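Local structure of glutamate--tRNA ligase (Methanothermobacter thermautotrophicus, 3AII) at residues Arg403-Ala408 with Gln530-Gly535; Val424-His429 with Leu460-Asn465; Tyr447-Asp452 with Ser489-Val494; Ala499-Val504 with Arg513-Ala518; Ile505-Ser510 with Phe548-Lys553. The protein probably activates glutamate with ATP and transfers it to the acceptor end of its tRNA, as an aminoacyl-tRNA synthetase of the archaeal non-discriminating kind. All blocks are in the same frame, centred on the assembly; numbering follows the deposited sequence.

How the interactions relate
All five contacts lie in the beta-rich anticodon-binding part, on one side of the chain's centre. Interactions 1, 4 and 5 belong to one six-stranded mixed sheet whose end strands, 402-408 and 528-531, pair in interaction 1; interaction 4 is the hairpin of 500-505 and 511-516, and interaction 5 joins that hairpin's loop end to strand 546-552. Interaction 3 sits in the second six-stranded sheet, and interaction 2 lays strand 422-427 against a turn of it. Centres of interactions 1 and 3 are about 10 Å apart, those of 2 and 5 about 25 Å. Along the chain 403-408 comes first and 548-553 last; interaction 1 touches both beta units, through F405 on W493.

Interaction 1: Arg403-Ala408 with Gln530-Gly535; sequences RYFFAA and QLERFG
Y404 and L531 sit side by side as parallel strand partners, the pairing that joins the first and last strands of a six-stranded sheet in the anticodon-binding region. Y404 N donates to Q530 O (3.0 Å) and E532 N to Y404 O (2.9 Å), both nearly straight. Water 1 links the two backbones further on, accepting from F406 N and donating to E532 O at 2.7 Å. F406 presents its edge to the face of F534 in a T-shaped pair, centroids 5.3 Å apart; CG of F406 anti to its N (chi1 165°) swings the ring that way. L531 CD2 packs on F406 CB, and L531 O takes N-H groups from both F534 and G535, a classic beta bulge. E532 lays its carboxylate near R403 in the conformer described, the planes only 25° apart, but with no N-H aimed at an oxygen. From outside, E532 is salt-bridged by two further arginines, R426 NH1 meeting OE1 and R438 NH2 meeting OE2.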
# COMPACT_ATOMS: atom_id res chain seq x y z
N ARG A 403 23.30 -11.70 9.14
CA ARG A 403 24.26 -10.99 8.29
C ARG A 403 25.04 -11.92 7.37
O ARG A 403 25.57 -12.94 7.81
CB ARG A 403 25.25 -10.21 9.15
CG ARG A 403 24.62 -9.09 9.98
CD ARG A 403 25.71 -8.28 10.68
NE ARG A 403 26.71 -9.13 11.32
CZ ARG A 403 27.80 -8.66 11.92
NH1 ARG A 403 28.01 -7.35 11.95
NH2 ARG A 403 28.67 -9.48 12.49
N TYR A 404 25.14 -11.52 6.10
CA TYR A 404 25.96 -12.25 5.13
C TYR A 404 26.72 -11.27 4.23
O TYR A 404 26.28 -10.12 4.05
CB TYR A 404 25.08 -13.14 4.25
CG TYR A 404 24.29 -14.16 5.05
CD1 TYR A 404 24.84 -15.39 5.37
CD2 TYR A 404 23.02 -13.85 5.53
CE1 TYR A 404 24.12 -16.32 6.12
CE2 TYR A 404 22.30 -14.77 6.29
CZ TYR A 404 22.86 -15.99 6.57
OH TYR A 404 22.13 -16.89 7.33
N PHE A 405 27.82 -11.74 3.63
CA PHE A 405 28.55 -10.96 2.62
C PHE A 405 28.06 -11.34 1.22
O PHE A 405 28.23 -12.49 0.80
CB PHE A 405 30.06 -11.26 2.69
CG PHE A 405 30.76 -10.67 3.89
CD1 PHE A 405 30.25 -9.55 4.54
CD2 PHE A 405 31.95 -11.22 4.34
CE1 PHE A 405 30.91 -9.01 5.66
CE2 PHE A 405 32.62 -10.67 5.45
CZ PHE A 405 32.10 -9.56 6.09
N PHE A 406 27.47 -10.38 0.52
CA PHE A 406 27.10 -10.51 -0.88
C PHE A 406 27.93 -9.49 -1.65
O PHE A 406 27.85 -8.30 -1.38
CB PHE A 406 25.60 -10.21 -1.07
CG PHE A 406 25.18 -9.98 -2.52
CD1 PHE A 406 25.13 -11.04 -3.42
CD2 PHE A 406 24.82 -8.71 -2.95
CE1 PHE A 406 24.74 -10.83 -4.74
CE2 PHE A 406 24.42 -8.49 -4.27
CZ PHE A 406 24.38 -9.54 -5.16
N ALA A 407 28.74 -9.98 -2.58
CA ALA A 407 29.57 -9.11 -3.41
C ALA A 407 28.90 -8.92 -4.76
O ALA A 407 28.91 -9.82 -5.60
CB ALA A 407 30.96 -9.73 -3.59
N ALA A 408 28.30 -7.74 -4.95
CA ALA A 408 27.67 -7.37 -6.22
C ALA A 408 28.75 -7.15 -7.29
O ALA A 408 29.80 -6.61 -6.98
CB ALA A 408 26.88 -6.10 -6.04
N GLN A 530 20.53 -9.08 6.35
CA GLN A 530 21.36 -7.93 6.06
C GLN A 530 22.54 -8.37 5.20
O GLN A 530 23.40 -9.16 5.63
CB GLN A 530 21.86 -7.28 7.36
CG GLN A 530 22.71 -6.05 7.09
CD GLN A 530 23.03 -5.25 8.33
OE1 GLN A 530 22.80 -5.69 9.46
NE2 GLN A 530 23.55 -4.05 8.14
N LEU A 531 22.56 -7.90 3.96
CA LEU A 531 23.71 -8.08 3.10
C LEU A 531 24.67 -6.96 3.46
O LEU A 531 24.43 -5.79 3.13
CB LEU A 531 23.26 -8.00 1.64
CG LEU A 531 22.19 -9.04 1.28
CD1 LEU A 531 21.79 -8.93 -0.19
CD2 LEU A 531 22.68 -10.47 1.60
N GLU A 532 25.72 -7.30 4.19
CA GLU A 532 26.52 -6.27 4.85
C GLU A 532 27.13 -5.30 3.85
O GLU A 532 27.62 -5.72 2.80
CB GLU A 532 27.61 -6.90 5.69
CG GLU A 532 27.05 -7.81 6.79
CD GLU A 532 28.05 -8.04 7.89
OE1 GLU A 532 28.39 -7.07 8.60
OE2 GLU A 532 28.49 -9.19 8.04
N ARG A 533 27.07 -4.02 4.20
CA ARG A 533 27.60 -2.95 3.35
C ARG A 533 26.87 -2.85 2.01
O ARG A 533 27.35 -2.20 1.08
CB ARG A 533 29.11 -3.13 3.11
CG ARG A 533 29.95 -3.19 4.39
CD ARG A 533 31.48 -3.15 4.12
NE ARG A 533 31.91 -1.86 3.56
CZ ARG A 533 32.23 -1.67 2.28
NH1 ARG A 533 32.59 -0.46 1.86
NH2 ARG A 533 32.19 -2.68 1.43
N PHE A 534 25.70 -3.49 1.92
CA PHE A 534 24.91 -3.42 0.70
C PHE A 534 23.46 -3.03 1.01
O PHE A 534 22.99 -1.97 0.58
CB PHE A 534 25.01 -4.75 -0.07
CG PHE A 534 24.31 -4.74 -1.41
CD1 PHE A 534 24.91 -4.14 -2.51
CD2 PHE A 534 23.06 -5.33 -1.56
CE1 PHE A 534 24.26 -4.12 -3.74
CE2 PHE A 534 22.41 -5.31 -2.79
CZ PHE A 534 23.01 -4.71 -3.88
N GLY A 535 22.76 -3.84 1.79
CA GLY A 535 21.43 -3.48 2.24
C GLY A 535 20.66 -4.65 2.84
O GLY A 535 21.13 -5.79 2.79
O HOH W 1 26.72 -7.72 1.18

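Interaction 2: Val424-His429 with Leu460-Asn465; sequences VERPLH and LIDAVN
V424 starts the contact, its two methyls splitting across the turn of 460-465: CG1 rests 3.6 Å from D462 CB, and CG2 meets A463 CB at 3.7 Å. The side chains of V424 and D462 cross at about a right angle. E425 points away from the turn. R426 carries most of the polar load. Extended from CG to NE, with CG anti to its N (chi1 179°), it runs past the D462 carboxylate and sets NH2 2.9 Å from D462 OD2, a salt bridge with an N-H angle of 159°. The oxygen lies in the guanidinium plane, yet is itself approached from above the carboxylate. Here strand 422-427, half of a two-stranded antiparallel ribbon with 437-442, leans on the tight connection between strands 456-460 and 464-469, where A463 and V464 both face L460 in a classic beta bulge. I461 CG2 sits over one face of the R426 guanidinium, toward its rim and 3.3 Å from NH2, and F405 packs on the same arginine.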
# COMPACT_ATOMS: atom_id res chain seq x y z
N VAL A 424 38.43 -17.25 9.31
CA VAL A 424 37.80 -16.05 9.82
C VAL A 424 36.46 -16.41 10.48
O VAL A 424 35.69 -17.17 9.90
CB VAL A 424 37.53 -15.07 8.66
CG1 VAL A 424 36.84 -13.82 9.17
CG2 VAL A 424 38.84 -14.72 7.95
N GLU A 425 36.18 -15.89 11.68
CA GLU A 425 34.83 -15.99 12.25
C GLU A 425 34.18 -14.63 12.39
O GLU A 425 34.80 -13.67 12.86
CB GLU A 425 34.81 -16.68 13.63
CG GLU A 425 35.12 -18.16 13.61
CD GLU A 425 34.55 -18.94 14.82
OE1 GLU A 425 33.87 -18.35 15.69
OE2 GLU A 425 34.78 -20.16 14.89
N ARG A 426 32.91 -14.56 12.02
CA ARG A 426 32.15 -13.33 12.13
C ARG A 426 30.71 -13.66 12.54
O ARG A 426 30.07 -14.52 11.93
CB ARG A 426 32.19 -12.56 10.81
CG ARG A 426 31.38 -11.25 10.82
CD ARG A 426 31.74 -10.39 9.60
NE ARG A 426 31.04 -9.10 9.61
CZ ARG A 426 31.45 -8.03 10.29
NH1 ARG A 426 30.74 -6.90 10.22
NH2 ARG A 426 32.54 -8.07 11.02
N PRO A 427 30.19 -13.00 13.59
CA PRO A 427 28.82 -13.31 14.00
C PRO A 427 27.77 -13.15 12.92
O PRO A 427 27.78 -12.20 12.11
CB PRO A 427 28.55 -12.28 15.11
CG PRO A 427 29.92 -12.01 15.67
CD PRO A 427 30.83 -12.01 14.48
N LEU A 428 26.83 -14.08 12.91
CA LEU A 428 25.62 -13.88 12.13
C LEU A 428 24.83 -12.67 12.61
O LEU A 428 24.19 -11.99 11.82
CB LEU A 428 24.78 -15.15 12.14
CG LEU A 428 25.36 -16.19 11.17
CD1 LEU A 428 25.08 -17.61 11.67
CD2 LEU A 428 24.74 -16.00 9.79
N HIS A 429 24.85 -12.41 13.92
CA HIS A 429 24.28 -11.17 14.43
C HIS A 429 24.92 -10.85 15.78
O HIS A 429 24.83 -11.66 16.70
CB HIS A 429 22.77 -11.26 14.59
CG HIS A 429 22.13 -9.93 14.76
ND1 HIS A 429 22.32 -9.16 15.88
CD2 HIS A 429 21.35 -9.20 13.92
CE1 HIS A 429 21.66 -8.02 15.75
NE2 HIS A 429 21.07 -8.02 14.57
N LEU A 460 40.01 -6.68 4.18
CA LEU A 460 38.92 -7.62 3.98
C LEU A 460 38.39 -7.89 5.39
O LEU A 460 39.14 -8.35 6.25
CB LEU A 460 39.42 -8.92 3.35
CG LEU A 460 40.29 -8.98 2.09
CD1 LEU A 460 39.99 -10.27 1.31
CD2 LEU A 460 40.13 -7.77 1.19
N ILE A 461 37.11 -7.59 5.61
CA ILE A 461 36.56 -7.55 6.97
C ILE A 461 36.90 -8.79 7.79
O ILE A 461 36.68 -9.91 7.34
CB ILE A 461 35.05 -7.31 6.95
CG1 ILE A 461 34.75 -5.89 6.45
CG2 ILE A 461 34.42 -7.57 8.34
CD1 ILE A 461 33.29 -5.65 6.13
N ASP A 462 37.46 -8.57 8.98
CA ASP A 462 37.84 -9.66 9.89
C ASP A 462 38.94 -10.60 9.40
O ASP A 462 39.24 -11.61 10.05
CB ASP A 462 36.60 -10.46 10.31
CG ASP A 462 35.72 -9.71 11.29
OD1 ASP A 462 36.21 -8.73 11.89
OD2 ASP A 462 34.54 -10.08 11.46
N ALA A 463 39.59 -10.26 8.28
CA ALA A 463 40.49 -11.21 7.63
C ALA A 463 41.94 -10.71 7.50
O ALA A 463 42.78 -11.01 8.35
CB ALA A 463 39.93 -11.62 6.27
N VAL A 464 42.22 -9.97 6.44
CA VAL A 464 43.60 -9.55 6.17
C VAL A 464 43.60 -8.17 5.54
O VAL A 464 42.58 -7.71 5.05
CB VAL A 464 44.33 -10.50 5.20
CG1 VAL A 464 44.56 -11.87 5.84
CG2 VAL A 464 43.55 -10.63 3.88
N ASN A 465 44.76 -7.53 5.51
CA ASN A 465 44.90 -6.23 4.85
C ASN A 465 45.66 -6.44 3.55
O ASN A 465 46.64 -7.17 3.52
CB ASN A 465 45.66 -5.26 5.76
CG ASN A 465 45.11 -5.24 7.17
OD1 ASN A 465 43.90 -5.19 7.36
ND2 ASN A 465 46.00 -5.28 8.17

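Interaction 3: Tyr447-Asp452 with Ser489-Val494; sequences YLPGDD and SMIHWV
H492 has CG tucked between its backbone N and carbonyl carbon (chi1 57°), which turns a face of the imidazole to P449; the proline CG sits over it toward the rim, 3.8 Å from the ring centroid, in a CH-pi contact. W493 adopts the same kind of first torsion (62°), and with it the indole is carried away from strand 447-449, leaving CB to touch L448 CD2 at 3.6 Å. I491 slides past P449 in the opposite direction, its CG1 3.9 Å from the proline CG. From outside, W493 NE1 donates to I461 O, the indole meets the F405 ring, and H492 ND1 bonds one conformer of R533. H492 O is buried against P449 CD, 3.2 Å away, and has no hydrogen-bonding partner in the model. Beyond it the strands pair properly, Y447 N to V494 O at 2.8 Å and V494 N to Y447 O at 3.1 Å. This antiparallel hydrogen-bonded pair comes just after the break in strand 489-495, in the second six-stranded sheet of the anticodon-binding region.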
# COMPACT_ATOMS: atom_id res chain seq x y z
N TYR A 447 36.28 -13.12 -4.01
CA TYR A 447 35.49 -12.20 -4.80
C TYR A 447 35.32 -10.90 -4.03
O TYR A 447 34.93 -10.92 -2.85
CB TYR A 447 34.11 -12.80 -5.09
CG TYR A 447 34.13 -13.96 -6.07
CD1 TYR A 447 34.01 -15.27 -5.61
CD2 TYR A 447 34.20 -13.74 -7.44
CE1 TYR A 447 34.00 -16.34 -6.49
CE2 TYR A 447 34.20 -14.81 -8.33
CZ TYR A 447 34.08 -16.10 -7.85
OH TYR A 447 34.06 -17.16 -8.73
N LEU A 448 35.62 -9.78 -4.67
CA LEU A 448 35.34 -8.47 -4.08
C LEU A 448 34.27 -7.75 -4.89
O LEU A 448 34.20 -7.91 -6.11
CB LEU A 448 36.59 -7.58 -4.07
CG LEU A 448 37.82 -8.05 -3.32
CD1 LEU A 448 38.90 -6.96 -3.34
CD2 LEU A 448 37.45 -8.40 -1.90
N PRO A 449 33.44 -6.95 -4.21
CA PRO A 449 32.44 -6.17 -4.95
C PRO A 449 33.14 -5.21 -5.89
O PRO A 449 34.01 -4.45 -5.46
CB PRO A 449 31.70 -5.40 -3.84
CG PRO A 449 32.62 -5.42 -2.66
CD PRO A 449 33.42 -6.69 -2.76
N GLY A 450 32.79 -5.25 -7.17
CA GLY A 450 33.55 -4.52 -8.17
C GLY A 450 33.23 -3.05 -8.31
O GLY A 450 34.03 -2.30 -8.88
N ASP A 451 32.08 -2.62 -7.81
CA ASP A 451 31.61 -1.25 -8.02
C ASP A 451 32.39 -0.20 -7.22
O ASP A 451 32.45 -0.26 -5.99
CB ASP A 451 30.12 -1.13 -7.73
CG ASP A 451 29.27 -1.91 -8.72
OD1 ASP A 451 29.76 -2.17 -9.84
OD2 ASP A 451 28.12 -2.26 -8.38
N ASP A 452 32.98 0.76 -7.92
CA ASP A 452 33.76 1.81 -7.29
C ASP A 452 34.93 1.23 -6.54
O ASP A 452 35.34 1.75 -5.50
CB ASP A 452 32.88 2.64 -6.35
CG ASP A 452 31.79 3.39 -7.07
OD1 ASP A 452 31.85 3.49 -8.32
OD2 ASP A 452 30.86 3.89 -6.40
N SER A 489 40.67 0.83 3.77
CA SER A 489 39.21 0.90 3.75
C SER A 489 38.62 -0.50 3.93
O SER A 489 39.11 -1.46 3.34
CB SER A 489 38.73 1.48 2.42
OG SER A 489 39.02 2.87 2.35
N MET A 490 37.58 -0.62 4.75
CA MET A 490 36.95 -1.93 4.96
C MET A 490 36.21 -2.36 3.71
O MET A 490 35.59 -1.53 3.03
CB MET A 490 35.96 -1.90 6.14
CG MET A 490 36.57 -1.53 7.48
SD MET A 490 37.68 -2.78 8.13
CE MET A 490 36.56 -4.14 8.46
N ILE A 491 36.24 -3.65 3.41
CA ILE A 491 35.51 -4.17 2.27
C ILE A 491 35.00 -5.57 2.59
O ILE A 491 35.70 -6.38 3.21
CB ILE A 491 36.35 -4.15 0.95
CG1 ILE A 491 35.45 -4.35 -0.27
CG2 ILE A 491 37.45 -5.20 0.99
CD1 ILE A 491 36.14 -4.04 -1.60
N HIS A 492 33.76 -5.85 2.17
CA HIS A 492 33.26 -7.21 2.33
C HIS A 492 33.80 -8.06 1.19
O HIS A 492 34.35 -7.53 0.22
CB HIS A 492 31.72 -7.27 2.44
CG HIS A 492 30.99 -6.65 1.28
ND1 HIS A 492 31.00 -5.30 1.03
CD2 HIS A 492 30.19 -7.21 0.34
CE1 HIS A 492 30.25 -5.05 -0.04
NE2 HIS A 492 29.75 -6.19 -0.47
N TRP A 493 33.69 -9.38 1.34
CA TRP A 493 34.41 -10.30 0.47
C TRP A 493 33.84 -11.71 0.61
O TRP A 493 33.19 -12.03 1.61
CB TRP A 493 35.92 -10.29 0.82
CG TRP A 493 36.17 -10.74 2.23
CD1 TRP A 493 35.99 -10.01 3.38
CD2 TRP A 493 36.59 -12.04 2.65
NE1 TRP A 493 36.31 -10.78 4.48
CE2 TRP A 493 36.67 -12.03 4.06
CE3 TRP A 493 36.92 -13.21 1.96
CZ2 TRP A 493 37.05 -13.16 4.79
CZ3 TRP A 493 37.31 -14.33 2.69
CH2 TRP A 493 37.38 -14.29 4.09
N VAL A 494 34.06 -12.53 -0.41
CA VAL A 494 33.60 -13.91 -0.41
C VAL A 494 34.72 -14.86 -0.84
O VAL A 494 35.33 -14.65 -1.89
CB VAL A 494 32.41 -14.09 -1.37
CG1 VAL A 494 31.89 -15.52 -1.32
CG2 VAL A 494 31.27 -13.09 -1.03

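Interaction 4: Ala499-Val504 with Arg513-Ala518; sequences ALEAEV and RGVIEA
L500 and I516 exchange two backbone hydrogen bonds, L500 N to I516 O at 2.9 Å and I516 N to L500 O at 2.8 Å. A502 and G514 form the next such pair, less regularly: A502 N approaches G514 O from 41° above the carbonyl plane. Between them stands the non-hydrogen-bonded pair of E501 and V515, their side chains diverging. The short strand axes run at 133°, antiparallel with a marked twist. The two strands make a beta hairpin inside the six-stranded sheet, flanked by 402-408 beyond 511-516 and by 546-552 beyond 500-505. I516 drops its CG2 between L500 CB and A502 CB, 3.8 Å from each; its CG1 branch goes off toward F548. A499 CB meets V515 CB at 4.0 Å, with Y447 also touching both. E501, bent at chi2 (-64°), curls back far enough for OE1 to touch V515 CG1, while water 2 donates to G514 O. E503 OE1 lies over the R513 guanidinium, too distant for a salt bridge.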
# COMPACT_ATOMS: atom_id res chain seq x y z
N ALA A 499 31.84 -19.85 -2.86
CA ALA A 499 30.91 -18.79 -3.22
C ALA A 499 29.69 -19.33 -3.95
O ALA A 499 29.80 -20.26 -4.76
CB ALA A 499 31.62 -17.76 -4.08
N LEU A 500 28.53 -18.74 -3.67
CA LEU A 500 27.27 -19.12 -4.29
C LEU A 500 26.75 -18.01 -5.18
O LEU A 500 26.85 -16.84 -4.85
CB LEU A 500 26.23 -19.39 -3.21
CG LEU A 500 26.58 -20.50 -2.21
CD1 LEU A 500 25.51 -20.53 -1.10
CD2 LEU A 500 26.64 -21.82 -2.93
N GLU A 501 26.13 -18.38 -6.30
CA GLU A 501 25.53 -17.37 -7.16
C GLU A 501 24.30 -16.79 -6.46
O GLU A 501 23.51 -17.52 -5.85
CB GLU A 501 25.13 -17.98 -8.51
CG GLU A 501 26.30 -18.51 -9.30
CD GLU A 501 27.27 -17.41 -9.70
OE1 GLU A 501 28.49 -17.60 -9.51
OE2 GLU A 501 26.81 -16.36 -10.19
N ALA A 502 24.14 -15.48 -6.56
CA ALA A 502 22.95 -14.82 -6.05
C ALA A 502 22.63 -13.59 -6.87
O ALA A 502 23.49 -13.05 -7.57
CB ALA A 502 23.13 -14.43 -4.58
N GLU A 503 21.40 -13.13 -6.77
CA GLU A 503 21.04 -11.86 -7.36
C GLU A 503 20.05 -11.15 -6.47
O GLU A 503 19.37 -11.78 -5.65
CB GLU A 503 20.47 -12.03 -8.77
CG GLU A 503 19.21 -12.84 -8.85
CD GLU A 503 18.84 -13.16 -10.29
OE1 GLU A 503 19.66 -13.81 -10.98
OE2 GLU A 503 17.74 -12.76 -10.72
N VAL A 504 20.01 -9.84 -6.61
CA VAL A 504 19.12 -9.01 -5.82
C VAL A 504 18.33 -8.14 -6.79
O VAL A 504 18.92 -7.47 -7.66
CB VAL A 504 19.91 -8.12 -4.85
CG1 VAL A 504 18.96 -7.26 -4.02
CG2 VAL A 504 20.79 -8.99 -3.94
N ARG A 513 23.61 -8.77 -9.99
CA ARG A 513 24.14 -10.13 -9.87
C ARG A 513 25.44 -10.14 -9.08
O ARG A 513 26.20 -9.18 -9.13
CB ARG A 513 24.41 -10.72 -11.26
CG ARG A 513 23.21 -10.73 -12.18
CD ARG A 513 23.36 -11.82 -13.22
NE ARG A 513 22.16 -11.95 -14.04
CZ ARG A 513 21.89 -12.99 -14.82
NH1 ARG A 513 22.73 -14.01 -14.87
NH2 ARG A 513 20.77 -13.02 -15.53
N GLY A 514 25.69 -11.23 -8.37
CA GLY A 514 26.94 -11.35 -7.63
C GLY A 514 27.10 -12.72 -7.00
O GLY A 514 26.50 -13.69 -7.46
N VAL A 515 27.92 -12.78 -5.96
CA VAL A 515 28.12 -14.01 -5.22
C VAL A 515 27.91 -13.74 -3.73
O VAL A 515 28.10 -12.63 -3.26
CB VAL A 515 29.50 -14.65 -5.46
CG1 VAL A 515 29.60 -15.14 -6.91
CG2 VAL A 515 30.62 -13.66 -5.14
N ILE A 516 27.52 -14.79 -3.01
CA ILE A 516 27.25 -14.67 -1.59
C ILE A 516 27.98 -15.79 -0.86
O ILE A 516 28.27 -16.84 -1.44
CB ILE A 516 25.70 -14.67 -1.32
CG1 ILE A 516 25.37 -14.27 0.12
CG2 ILE A 516 25.08 -16.04 -1.71
CD1 ILE A 516 23.89 -13.91 0.34
N GLU A 517 28.30 -15.58 0.41
CA GLU A 517 29.03 -16.59 1.15
C GLU A 517 28.21 -17.87 1.37
O GLU A 517 26.98 -17.85 1.35
CB GLU A 517 29.52 -16.01 2.48
CG GLU A 517 28.42 -15.81 3.49
CD GLU A 517 28.95 -15.15 4.75
OE1 GLU A 517 29.29 -15.88 5.71
OE2 GLU A 517 29.04 -13.91 4.76
N ALA A 518 28.94 -18.98 1.54
CA ALA A 518 28.36 -20.32 1.64
C ALA A 518 27.20 -20.46 2.62
O ALA A 518 26.23 -21.16 2.34
CB ALA A 518 29.45 -21.35 1.97
O HOH W 2 26.17 -13.90 -10.05

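Interaction 5: Ile505-Ser510 with Phe548-Lys553; sequences IMPDAS and FYYAHK
I505 and Y549 make the tight end of this contact, where the parallel pairing of strands 500-505 and 546-552 finishes. I505 N donates to F548 O at 2.7 Å and Y550 N to I505 O at 2.9 Å, the second almost perfectly straight at 178°. The isoleucine lies flat along the tyrosine: its CB sits 3.8 Å from the Y549 ring centroid, nearly on the normal, with CG1 and CG2 spreading over the same face. Bent at chi2 and chi3 (-59° and -71°), the M506 chain curls until CE sits over the centre of the Y550 ring, a CH-pi contact 3.6 Å from the centroid, and SD adds an oblique Met-aromatic contact. P507 CD touches Y550 CD2 at 3.9 Å. From there the contact slackens. The type I turn from M506 to A509 swings away from the strand, and D508, exposed, serves its own turn instead: OD1 accepts from S510 N, an Asx turn, and also from S510 OG. Water 3 donates to I505 O and Y550 O. Y550 OH bonds F534 O. Apolar groups over two tyrosine faces imply a contact held by CH-pi and dispersion forces alongside the two strand bonds.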
# COMPACT_ATOMS: atom_id res chain seq x y z
N ILE A 505 17.01 -8.17 -6.66
CA ILE A 505 16.16 -7.30 -7.47
C ILE A 505 15.98 -5.99 -6.72
O ILE A 505 15.52 -5.99 -5.58
CB ILE A 505 14.80 -7.93 -7.76
CG1 ILE A 505 15.00 -9.32 -8.36
CG2 ILE A 505 13.99 -7.01 -8.67
CD1 ILE A 505 15.88 -9.34 -9.59
N MET A 506 16.36 -4.89 -7.36
CA MET A 506 16.36 -3.59 -6.71
C MET A 506 14.99 -2.92 -6.85
O MET A 506 14.14 -3.41 -7.60
CB MET A 506 17.48 -2.69 -7.26
CG MET A 506 18.87 -3.31 -7.24
SD MET A 506 19.41 -3.78 -5.58
CE MET A 506 19.69 -2.20 -4.82
N PRO A 507 14.76 -1.83 -6.12
CA PRO A 507 13.41 -1.27 -6.11
C PRO A 507 12.96 -0.73 -7.47
O PRO A 507 11.76 -0.50 -7.64
CB PRO A 507 13.50 -0.16 -5.05
CG PRO A 507 14.60 -0.63 -4.14
CD PRO A 507 15.61 -1.22 -5.08
N ASP A 508 13.88 -0.54 -8.42
CA ASP A 508 13.50 -0.18 -9.79
C ASP A 508 13.39 -1.40 -10.69
O ASP A 508 13.31 -1.29 -11.92
CB ASP A 508 14.47 0.84 -10.38
CG ASP A 508 15.87 0.28 -10.55
OD1 ASP A 508 16.10 -0.89 -10.18
OD2 ASP A 508 16.73 1.02 -11.07
N ALA A 509 13.39 -2.58 -10.07
CA ALA A 509 13.25 -3.85 -10.76
C ALA A 509 14.51 -4.29 -11.50
O ALA A 509 14.51 -5.33 -12.17
CB ALA A 509 12.05 -3.83 -11.70
N SER A 510 15.57 -3.50 -11.40
CA SER A 510 16.83 -3.88 -12.02
C SER A 510 17.43 -5.07 -11.27
O SER A 510 17.16 -5.25 -10.08
CB SER A 510 17.82 -2.72 -12.07
OG SER A 510 18.21 -2.29 -10.77
N PHE A 548 17.09 -12.42 -4.07
CA PHE A 548 16.61 -11.56 -2.99
C PHE A 548 15.92 -10.35 -3.60
O PHE A 548 16.26 -9.93 -4.71
CB PHE A 548 17.78 -11.01 -2.17
CG PHE A 548 18.57 -12.06 -1.44
CD1 PHE A 548 19.62 -12.71 -2.05
CD2 PHE A 548 18.26 -12.38 -0.12
CE1 PHE A 548 20.37 -13.67 -1.38
CE2 PHE A 548 18.99 -13.35 0.56
CZ PHE A 548 20.04 -13.99 -0.06
N TYR A 549 14.97 -9.79 -2.85
CA TYR A 549 14.39 -8.49 -3.15
C TYR A 549 14.87 -7.44 -2.14
O TYR A 549 14.72 -7.61 -0.93
CB TYR A 549 12.85 -8.58 -3.19
CG TYR A 549 12.34 -9.00 -4.55
CD1 TYR A 549 11.56 -8.15 -5.32
CD2 TYR A 549 12.69 -10.23 -5.08
CE1 TYR A 549 11.13 -8.53 -6.59
CE2 TYR A 549 12.27 -10.62 -6.34
CZ TYR A 549 11.49 -9.76 -7.09
OH TYR A 549 11.07 -10.14 -8.35
N TYR A 550 15.44 -6.36 -2.66
CA TYR A 550 16.04 -5.30 -1.84
C TYR A 550 15.02 -4.47 -1.08
O TYR A 550 14.03 -3.98 -1.66
CB TYR A 550 16.87 -4.39 -2.73
CG TYR A 550 17.84 -3.47 -2.03
CD1 TYR A 550 19.11 -3.92 -1.67
CD2 TYR A 550 17.51 -2.14 -1.77
CE1 TYR A 550 20.01 -3.08 -1.05
CE2 TYR A 550 18.42 -1.28 -1.16
CZ TYR A 550 19.67 -1.76 -0.80
OH TYR A 550 20.60 -0.94 -0.18
N ALA A 551 15.25 -4.28 0.21
CA ALA A 551 14.41 -3.39 1.00
C ALA A 551 15.01 -1.99 1.01
O ALA A 551 14.47 -1.07 0.40
CB ALA A 551 14.24 -3.92 2.43
N HIS A 552 16.14 -1.84 1.69
CA HIS A 552 16.76 -0.53 1.88
C HIS A 552 18.16 -0.68 2.48
O HIS A 552 18.53 -1.76 2.93
CB HIS A 552 15.90 0.33 2.81
CG HIS A 552 15.49 -0.37 4.07
ND1 HIS A 552 16.38 -0.64 5.09
CD2 HIS A 552 14.31 -0.90 4.45
CE1 HIS A 552 15.76 -1.30 6.05
NE2 HIS A 552 14.50 -1.47 5.69
N LYS A 553 18.92 0.41 2.49
CA LYS A 553 20.25 0.41 3.09
C LYS A 553 20.17 0.06 4.58
O LYS A 553 19.12 0.17 5.21
CB LYS A 553 20.91 1.77 2.90
CG LYS A 553 20.94 2.25 1.46
CD LYS A 553 21.57 3.63 1.33
CE LYS A 553 23.04 3.61 1.70
NZ LYS A 553 23.69 4.94 1.56
OXT LYS A 553 21.16 -0.33 5.19
O HOH W 3 13.37 -4.21 -4.42